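Local coordinates for protein endoglucanase A (Clostridium cellulolyticum, PDB 1EDG) that probably hydrolyses internal beta-1,4-glucosidic bonds of cellulose, acting as an endoglucanase of glycosyl hydrolase family 5, at residues T77-V82 and I118-H123; I305-A310 and I338-N343. One frame throughout, in Å; residues are numbered along the deposited sequence.

Contact 1 (T77-V82 and I118-H123); sequences TVRIPV and ILNTHH
Ile118 is tied to the strand 77-80 through both of its backbone polar atoms: its N donates to Val78 O (3.0 Å), and its O accepts a shorter, almost straight bond from Ile80 N (2.8 Å). Beyond Ile80 two more bonds keep the chains together. The Asn120 side chain swings across, its CG set between its own backbone N and carbonyl carbon (chi1 79°), and Asn120 OD1 accepts from Val82 N (3.0 Å). His122 N then reaches Val82 O in a more bent bond of 2.7 Å.

These are neighbouring parallel strands, the second and third of the eight that close into a TIM barrel, and the chains beyond them run into the loops at its C-terminal mouth.

Apolar contact lies on both faces of the sheet. On one, the Arg79 methylene CG rests against CB of Ile118 (3.6 Å); on the face that carries Ile80 and Leu119, Leu119 CD2 meets CG2 of Val82 (3.7 Å), just past the strand, towards helix 97-111. Pro81 makes a CH-pi contact, with CB over one face of the His122 imidazole, 3.7 Å from its centroid.

The polar end of Arg79 turns through a bend at chi3 (77°), and NH2 forms a salt bridge with Glu307 OE2. Its guanidinium stands nearly perpendicular to the Asn120 amide, with NH1 and ND2, both donors, 3.3 Å apart; Glu166 OE2 accepts from both, though only weakly from ND2.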
ATOM      1  N   THR A  77      -7.970   1.443   8.776  1.00 10.36           N
ATOM      2  CA  THR A  77      -6.558   1.128   8.570  1.00  9.70           C
ATOM      3  C   THR A  77      -5.836   2.304   7.930  1.00  8.42           C
ATOM      4  O   THR A  77      -6.364   2.943   7.021  1.00  8.52           O
ATOM      5  CB  THR A  77      -6.411  -0.096   7.631  1.00  9.87           C
ATOM      6  OG1 THR A  77      -7.105  -1.216   8.199  1.00 11.51           O
ATOM      7  CG2 THR A  77      -4.940  -0.458   7.424  1.00 10.50           C
ATOM      8  N   VAL A  78      -4.646   2.613   8.429  1.00  8.26           N
ATOM      9  CA  VAL A  78      -3.842   3.680   7.844  1.00  9.75           C
ATOM     10  C   VAL A  78      -2.503   3.080   7.424  1.00  8.59           C
ATOM     11  O   VAL A  78      -1.858   2.383   8.215  1.00  8.97           O
ATOM     12  CB  VAL A  78      -3.543   4.828   8.852  1.00  9.87           C
ATOM     13  CG1 VAL A  78      -2.665   5.886   8.185  1.00 10.54           C
ATOM     14  CG2 VAL A  78      -4.838   5.457   9.348  1.00  9.77           C
ATOM     15  N   ARG A  79      -2.128   3.259   6.163  1.00  8.65           N
ATOM     16  CA  ARG A  79      -0.825   2.781   5.721  1.00 10.50           C
ATOM     17  C   ARG A  79       0.078   4.010   5.779  1.00  9.94           C
ATOM     18  O   ARG A  79      -0.305   5.106   5.327  1.00  9.15           O
ATOM     19  CB  ARG A  79      -0.847   2.193   4.300  1.00 11.65           C
ATOM     20  CG  ARG A  79       0.469   1.457   3.980  1.00 16.30           C
ATOM     21  CD  ARG A  79       0.442   0.624   2.701  1.00 17.39           C
ATOM     22  NE  ARG A  79       0.554   1.501   1.561  1.00 23.80           N
ATOM     23  CZ  ARG A  79       1.497   1.456   0.626  1.00 19.85           C
ATOM     24  NH1 ARG A  79       2.458   0.544   0.628  1.00 19.36           N
ATOM     25  NH2 ARG A  79       1.528   2.423  -0.264  1.00 17.94           N
ATOM     26  N   ILE A  80       1.247   3.835   6.375  1.00  7.91           N
ATOM     27  CA  ILE A  80       2.208   4.919   6.525  1.00  9.46           C
ATOM     28  C   ILE A  80       3.494   4.616   5.748  1.00  9.09           C
ATOM     29  O   ILE A  80       4.380   3.910   6.242  1.00  9.03           O
ATOM     30  CB  ILE A  80       2.536   5.150   8.023  1.00 10.79           C
ATOM     31  CG1 ILE A  80       1.258   5.510   8.797  1.00 11.28           C
ATOM     32  CG2 ILE A  80       3.583   6.238   8.176  1.00  9.98           C
ATOM     33  CD1 ILE A  80       1.456   5.643  10.288  1.00 13.70           C
ATOM     34  N   PRO A  81       3.586   5.104   4.500  1.00  9.68           N
ATOM     35  CA  PRO A  81       4.763   4.893   3.654  1.00 10.02           C
ATOM     36  C   PRO A  81       5.962   5.636   4.248  1.00 12.28           C
ATOM     37  O   PRO A  81       5.843   6.817   4.591  1.00 12.20           O
ATOM     38  CB  PRO A  81       4.351   5.551   2.335  1.00 10.71           C
ATOM     39  CG  PRO A  81       2.871   5.455   2.338  1.00 12.83           C
ATOM     40  CD  PRO A  81       2.529   5.805   3.749  1.00 10.42           C
ATOM     41  N   VAL A  82       7.104   4.964   4.376  1.00  9.65           N
ATOM     42  CA  VAL A  82       8.296   5.618   4.914  1.00 10.48           C
ATOM     43  C   VAL A  82       9.539   5.320   4.081  1.00 11.39           C
ATOM     44  O   VAL A  82       9.839   4.161   3.794  1.00 10.58           O
ATOM     45  CB  VAL A  82       8.603   5.193   6.375  1.00 10.71           C
ATOM     46  CG1 VAL A  82       9.809   5.983   6.905  1.00 11.14           C
ATOM     47  CG2 VAL A  82       7.402   5.431   7.276  1.00 10.15           C
ATOM     48  N   ILE A 118      -0.121   0.011   8.853  1.00  7.32           N
ATOM     49  CA  ILE A 118       0.837  -0.709   8.027  1.00  8.35           C
ATOM     50  C   ILE A 118       2.064   0.190   7.892  1.00  8.96           C
ATOM     51  O   ILE A 118       1.951   1.315   7.414  1.00 10.28           O
ATOM     52  CB  ILE A 118       0.292  -1.002   6.616  1.00  8.85           C
ATOM     53  CG1 ILE A 118      -0.885  -1.980   6.691  1.00  7.34           C
ATOM     54  CG2 ILE A 118       1.405  -1.583   5.738  1.00  7.98           C
ATOM     55  CD1 ILE A 118      -1.640  -2.115   5.386  1.00  7.39           C
ATOM     56  N   LEU A 119       3.211  -0.292   8.355  1.00  9.74           N
ATOM     57  CA  LEU A 119       4.477   0.446   8.274  1.00 10.58           C
ATOM     58  C   LEU A 119       5.340  -0.278   7.233  1.00 10.20           C
ATOM     59  O   LEU A 119       5.463  -1.500   7.286  1.00  9.05           O
ATOM     60  CB  LEU A 119       5.201   0.397   9.621  1.00 13.23           C
ATOM     61  CG  LEU A 119       5.640   1.657  10.368  1.00 17.86           C
ATOM     62  CD1 LEU A 119       6.739   1.256  11.314  1.00 16.62           C
ATOM     63  CD2 LEU A 119       6.139   2.744   9.433  1.00 16.66           C
ATOM     64  N   ASN A 120       5.972   0.459   6.324  1.00  9.64           N
ATOM     65  CA  ASN A 120       6.795  -0.178   5.292  1.00  8.81           C
ATOM     66  C   ASN A 120       8.119   0.549   5.046  1.00 10.29           C
ATOM     67  O   ASN A 120       8.552   1.357   5.882  1.00  8.53           O
ATOM     68  CB  ASN A 120       6.003  -0.229   3.962  1.00  8.47           C
ATOM     69  CG  ASN A 120       6.003   1.119   3.185  1.00  9.06           C
ATOM     70  OD1 ASN A 120       6.639   2.101   3.578  1.00 10.14           O
ATOM     71  ND2 ASN A 120       5.317   1.139   2.060  1.00  8.04           N
ATOM     72  N   THR A 121       8.820   0.123   3.992  1.00  9.66           N
ATOM     73  CA  THR A 121       9.997   0.842   3.508  1.00  9.28           C
ATOM     74  C   THR A 121       9.399   1.237   2.153  1.00  8.80           C
ATOM     75  O   THR A 121       8.700   0.426   1.516  1.00 10.30           O
ATOM     76  CB  THR A 121      11.295  -0.005   3.317  1.00  8.79           C
ATOM     77  OG1 THR A 121      11.106  -1.005   2.309  1.00  9.16           O
ATOM     78  CG2 THR A 121      11.731  -0.617   4.626  1.00  8.11           C
ATOM     79  N   HIS A 122       9.605   2.479   1.725  1.00  8.28           N
ATOM     80  CA  HIS A 122       9.005   2.938   0.486  1.00  7.04           C
ATOM     81  C   HIS A 122       9.983   3.214  -0.650  1.00 10.18           C
ATOM     82  O   HIS A 122      10.421   2.278  -1.320  1.00 10.23           O
ATOM     83  CB  HIS A 122       8.102   4.147   0.769  1.00  8.49           C
ATOM     84  CG  HIS A 122       6.878   4.206  -0.092  1.00  8.78           C
ATOM     85  ND1 HIS A 122       6.763   5.050  -1.178  1.00 12.63           N
ATOM     86  CD2 HIS A 122       5.704   3.539  -0.014  1.00  7.73           C
ATOM     87  CE1 HIS A 122       5.569   4.902  -1.727  1.00  8.48           C
ATOM     88  NE2 HIS A 122       4.909   3.991  -1.037  1.00 11.64           N
ATOM     89  N   HIS A 123      10.342   4.480  -0.867  1.00  9.64           N
ATOM     90  CA  HIS A 123      11.259   4.833  -1.954  1.00 11.55           C
ATOM     91  C   HIS A 123      12.706   4.587  -1.517  1.00 12.96           C
ATOM     92  O   HIS A 123      13.501   5.523  -1.366  1.00 13.29           O
ATOM     93  CB  HIS A 123      11.062   6.295  -2.376  1.00 11.42           C
ATOM     94  CG  HIS A 123       9.723   6.576  -2.995  1.00 13.11           C
ATOM     95  ND1 HIS A 123       8.945   7.657  -2.630  1.00 13.13           N
ATOM     96  CD2 HIS A 123       9.046   5.945  -3.984  1.00 11.68           C
ATOM     97  CE1 HIS A 123       7.851   7.683  -3.372  1.00 11.02           C
ATOM     98  NE2 HIS A 123       7.888   6.655  -4.201  1.00 15.40           N
TER

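Contact 2 (I305-A310 and I338-N343); sequences IGECGA and ILWDNN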
ATOM      1  N   ILE A 305      -4.854  -4.833  -1.448  1.00  6.26           N
ATOM      2  CA  ILE A 305      -4.531  -3.900  -2.528  1.00  7.18           C
ATOM      3  C   ILE A 305      -4.126  -2.648  -1.729  1.00  9.06           C
ATOM      4  O   ILE A 305      -4.981  -1.880  -1.266  1.00  8.62           O
ATOM      5  CB  ILE A 305      -5.752  -3.613  -3.448  1.00  7.73           C
ATOM      6  CG1 ILE A 305      -6.134  -4.881  -4.227  1.00  9.74           C
ATOM      7  CG2 ILE A 305      -5.427  -2.484  -4.429  1.00  6.73           C
ATOM      8  CD1 ILE A 305      -7.378  -4.745  -5.087  1.00  9.37           C
ATOM      9  N   GLY A 306      -2.816  -2.524  -1.485  1.00  7.66           N
ATOM     10  CA  GLY A 306      -2.283  -1.427  -0.701  1.00  7.18           C
ATOM     11  C   GLY A 306      -2.373  -0.043  -1.310  1.00  7.41           C
ATOM     12  O   GLY A 306      -2.177   0.948  -0.606  1.00  7.46           O
ATOM     13  N   GLU A 307      -2.605   0.025  -2.617  1.00  7.32           N
ATOM     14  CA  GLU A 307      -2.734   1.307  -3.308  1.00  8.57           C
ATOM     15  C   GLU A 307      -3.707   1.204  -4.478  1.00  8.84           C
ATOM     16  O   GLU A 307      -3.624   0.274  -5.290  1.00  8.19           O
ATOM     17  CB  GLU A 307      -1.382   1.809  -3.847  1.00  8.34           C
ATOM     18  CG  GLU A 307      -0.365   2.212  -2.794  1.00  8.00           C
ATOM     19  CD  GLU A 307       0.882   2.863  -3.389  1.00  8.60           C
ATOM     20  OE1 GLU A 307       0.821   3.416  -4.507  1.00  9.12           O
ATOM     21  OE2 GLU A 307       1.928   2.831  -2.724  1.00  9.57           O
ATOM     22  N   CYS A 308      -4.643   2.148  -4.524  1.00  7.85           N
ATOM     23  CA  CYS A 308      -5.622   2.245  -5.604  1.00  9.03           C
ATOM     24  C   CYS A 308      -6.153   3.684  -5.617  1.00  9.35           C
ATOM     25  O   CYS A 308      -5.862   4.466  -4.704  1.00  9.11           O
ATOM     26  CB  CYS A 308      -6.763   1.228  -5.431  1.00  9.83           C
ATOM     27  SG  CYS A 308      -7.788   1.450  -3.971  1.00 10.91           S
ATOM     28  N   GLY A 309      -6.862   4.051  -6.680  1.00 10.04           N
ATOM     29  CA  GLY A 309      -7.405   5.394  -6.770  1.00 10.99           C
ATOM     30  C   GLY A 309      -7.463   5.874  -8.207  1.00 11.93           C
ATOM     31  O   GLY A 309      -7.020   5.177  -9.119  1.00 12.68           O
ATOM     32  N   ALA A 310      -8.032   7.059  -8.406  1.00 12.08           N
ATOM     33  CA  ALA A 310      -8.150   7.659  -9.729  1.00 11.95           C
ATOM     34  C   ALA A 310      -7.888   9.152  -9.585  1.00 13.48           C
ATOM     35  O   ALA A 310      -8.424   9.805  -8.689  1.00 13.75           O
ATOM     36  CB  ALA A 310      -9.539   7.412 -10.309  1.00 14.25           C
ATOM     37  N   ILE A 338      -6.953  -0.011  -0.174  1.00  7.51           N
ATOM     38  CA  ILE A 338      -6.378   1.118   0.562  1.00  8.29           C
ATOM     39  C   ILE A 338      -6.164   2.245  -0.452  1.00  8.61           C
ATOM     40  O   ILE A 338      -5.433   2.089  -1.429  1.00 10.16           O
ATOM     41  CB  ILE A 338      -5.038   0.749   1.256  1.00  8.97           C
ATOM     42  CG1 ILE A 338      -5.236  -0.443   2.207  1.00  8.48           C
ATOM     43  CG2 ILE A 338      -4.512   1.943   2.060  1.00 10.61           C
ATOM     44  CD1 ILE A 338      -3.986  -0.838   2.983  1.00  9.71           C
ATOM     45  N   LEU A 339      -6.863   3.354  -0.236  1.00  8.28           N
ATOM     46  CA  LEU A 339      -6.822   4.532  -1.104  1.00  9.62           C
ATOM     47  C   LEU A 339      -5.488   5.276  -1.016  1.00  8.17           C
ATOM     48  O   LEU A 339      -4.951   5.463   0.079  1.00  7.98           O
ATOM     49  CB  LEU A 339      -7.930   5.506  -0.664  1.00  9.43           C
ATOM     50  CG  LEU A 339      -8.709   6.440  -1.597  1.00 12.65           C
ATOM     51  CD1 LEU A 339      -9.007   7.714  -0.848  1.00  9.63           C
ATOM     52  CD2 LEU A 339      -8.002   6.736  -2.866  1.00 14.00           C
ATOM     53  N   TRP A 340      -4.939   5.676  -2.161  1.00  8.82           N
ATOM     54  CA  TRP A 340      -3.702   6.461  -2.153  1.00  8.94           C
ATOM     55  C   TRP A 340      -4.149   7.930  -2.121  1.00  9.03           C
ATOM     56  O   TRP A 340      -4.925   8.368  -2.979  1.00 10.90           O
ATOM     57  CB  TRP A 340      -2.859   6.218  -3.408  1.00  8.91           C
ATOM     58  CG  TRP A 340      -1.611   7.096  -3.451  1.00  9.86           C
ATOM     59  CD1 TRP A 340      -1.402   8.192  -4.244  1.00 11.41           C
ATOM     60  CD2 TRP A 340      -0.429   6.951  -2.647  1.00  9.92           C
ATOM     61  NE1 TRP A 340      -0.167   8.740  -3.980  1.00 10.89           N
ATOM     62  CE2 TRP A 340       0.450   8.000  -3.008  1.00 11.26           C
ATOM     63  CE3 TRP A 340      -0.027   6.037  -1.661  1.00 10.13           C
ATOM     64  CZ2 TRP A 340       1.713   8.160  -2.413  1.00 10.99           C
ATOM     65  CZ3 TRP A 340       1.229   6.192  -1.070  1.00 10.12           C
ATOM     66  CH2 TRP A 340       2.083   7.251  -1.451  1.00 10.85           C
ATOM     67  N   ASP A 341      -3.675   8.672  -1.129  1.00  9.82           N
ATOM     68  CA  ASP A 341      -4.035  10.077  -0.984  1.00 10.54           C
ATOM     69  C   ASP A 341      -2.745  10.862  -0.757  1.00 11.32           C
ATOM     70  O   ASP A 341      -2.081  10.689   0.267  1.00 11.70           O
ATOM     71  CB  ASP A 341      -4.977  10.240   0.212  1.00 11.12           C
ATOM     72  CG  ASP A 341      -5.672  11.597   0.245  1.00 12.27           C
ATOM     73  OD1 ASP A 341      -5.137  12.579  -0.309  1.00 12.08           O
ATOM     74  OD2 ASP A 341      -6.759  11.673   0.845  1.00 11.71           O
ATOM     75  N   ASN A 342      -2.392  11.716  -1.716  1.00 12.69           N
ATOM     76  CA  ASN A 342      -1.163  12.505  -1.614  1.00 13.69           C
ATOM     77  C   ASN A 342      -1.334  13.977  -1.235  1.00 14.63           C
ATOM     78  O   ASN A 342      -0.374  14.749  -1.297  1.00 13.60           O
ATOM     79  CB  ASN A 342      -0.325  12.374  -2.893  1.00 12.71           C
ATOM     80  CG  ASN A 342      -0.991  12.995  -4.106  1.00 13.43           C
ATOM     81  OD1 ASN A 342      -2.090  13.545  -4.018  1.00 13.63           O
ATOM     82  ND2 ASN A 342      -0.332  12.895  -5.253  1.00 14.72           N
ATOM     83  N   ASN A 343      -2.553  14.369  -0.865  1.00 15.04           N
ATOM     84  CA  ASN A 343      -2.854  15.749  -0.451  1.00 15.21           C
ATOM     85  C   ASN A 343      -2.583  16.800  -1.542  1.00 15.76           C
ATOM     86  O   ASN A 343      -2.485  17.995  -1.257  1.00 17.42           O
ATOM     87  CB  ASN A 343      -2.069  16.081   0.831  1.00 15.37           C
ATOM     88  CG  ASN A 343      -2.553  17.356   1.516  1.00 19.76           C
ATOM     89  OD1 ASN A 343      -1.741  18.177   1.959  1.00 20.65           O
ATOM     90  ND2 ASN A 343      -3.868  17.503   1.654  1.00 14.73           N
TER
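Trp340 N donates to Cys308 O at 3.0 Å in a straight bond (162°). A weaker, bent bond runs from Ile338 N to Ile305 O (2.9 Å) farther down. Between them Ile338 O sits 3.4 Å from Glu307 CA in a CA-H...O contact.

The side chains of Glu307 and Trp340 run alongside each other in the same direction. Glu307 OE1 sits over one face of the indole, toward its rim, and CD is 3.7 Å from Trp340 CE3, with the carboxylate and ring planes only 24° apart. Trp340 gets there with CG anti to its backbone N (chi1 176°). Both carboxylate oxygens are held from elsewhere: OE1 by Tyr256 OH and OE2 by a salt bridge to Arg79, which would fix the rotation of the group. Ile338 packs CB against Gly306 O (3.4 Å), while Leu339 CD2 approaches Cys308 O at 3.6 Å.

These are the seventh and eighth strands of the TIM barrel, joined through helix 316-332 as a beta-alpha-beta unit. Family 5 glycosidases carry their nucleophilic glutamate at the C-terminal end of the seventh strand, a position consistent with that of Glu307.

Contact 1 joins barrel strands two and three, contact 2 strands seven and eight, and their centres lie 12 Å apart. They meet inside the barrel, where Arg79 NH2 forms a short salt bridge, 2.5 Å, with Glu307 OE2. His122 NE2 comes within 3.6 Å of that same oxygen. Lower down the packing is apolar, Ile118 CD1 lying 3.6 Å from Ile338 CD1. Strand 32-34 bridges the two pairs through Asn34, whose OD1 accepts from Arg79 NE while its ND2 donates to Gly306 O and Leu339 O. The polar cluster sits at the C-terminal ends of the strands, where TIM-barrel glycosidases have their active site, so Arg79 of contact 1 probably helps position Glu307.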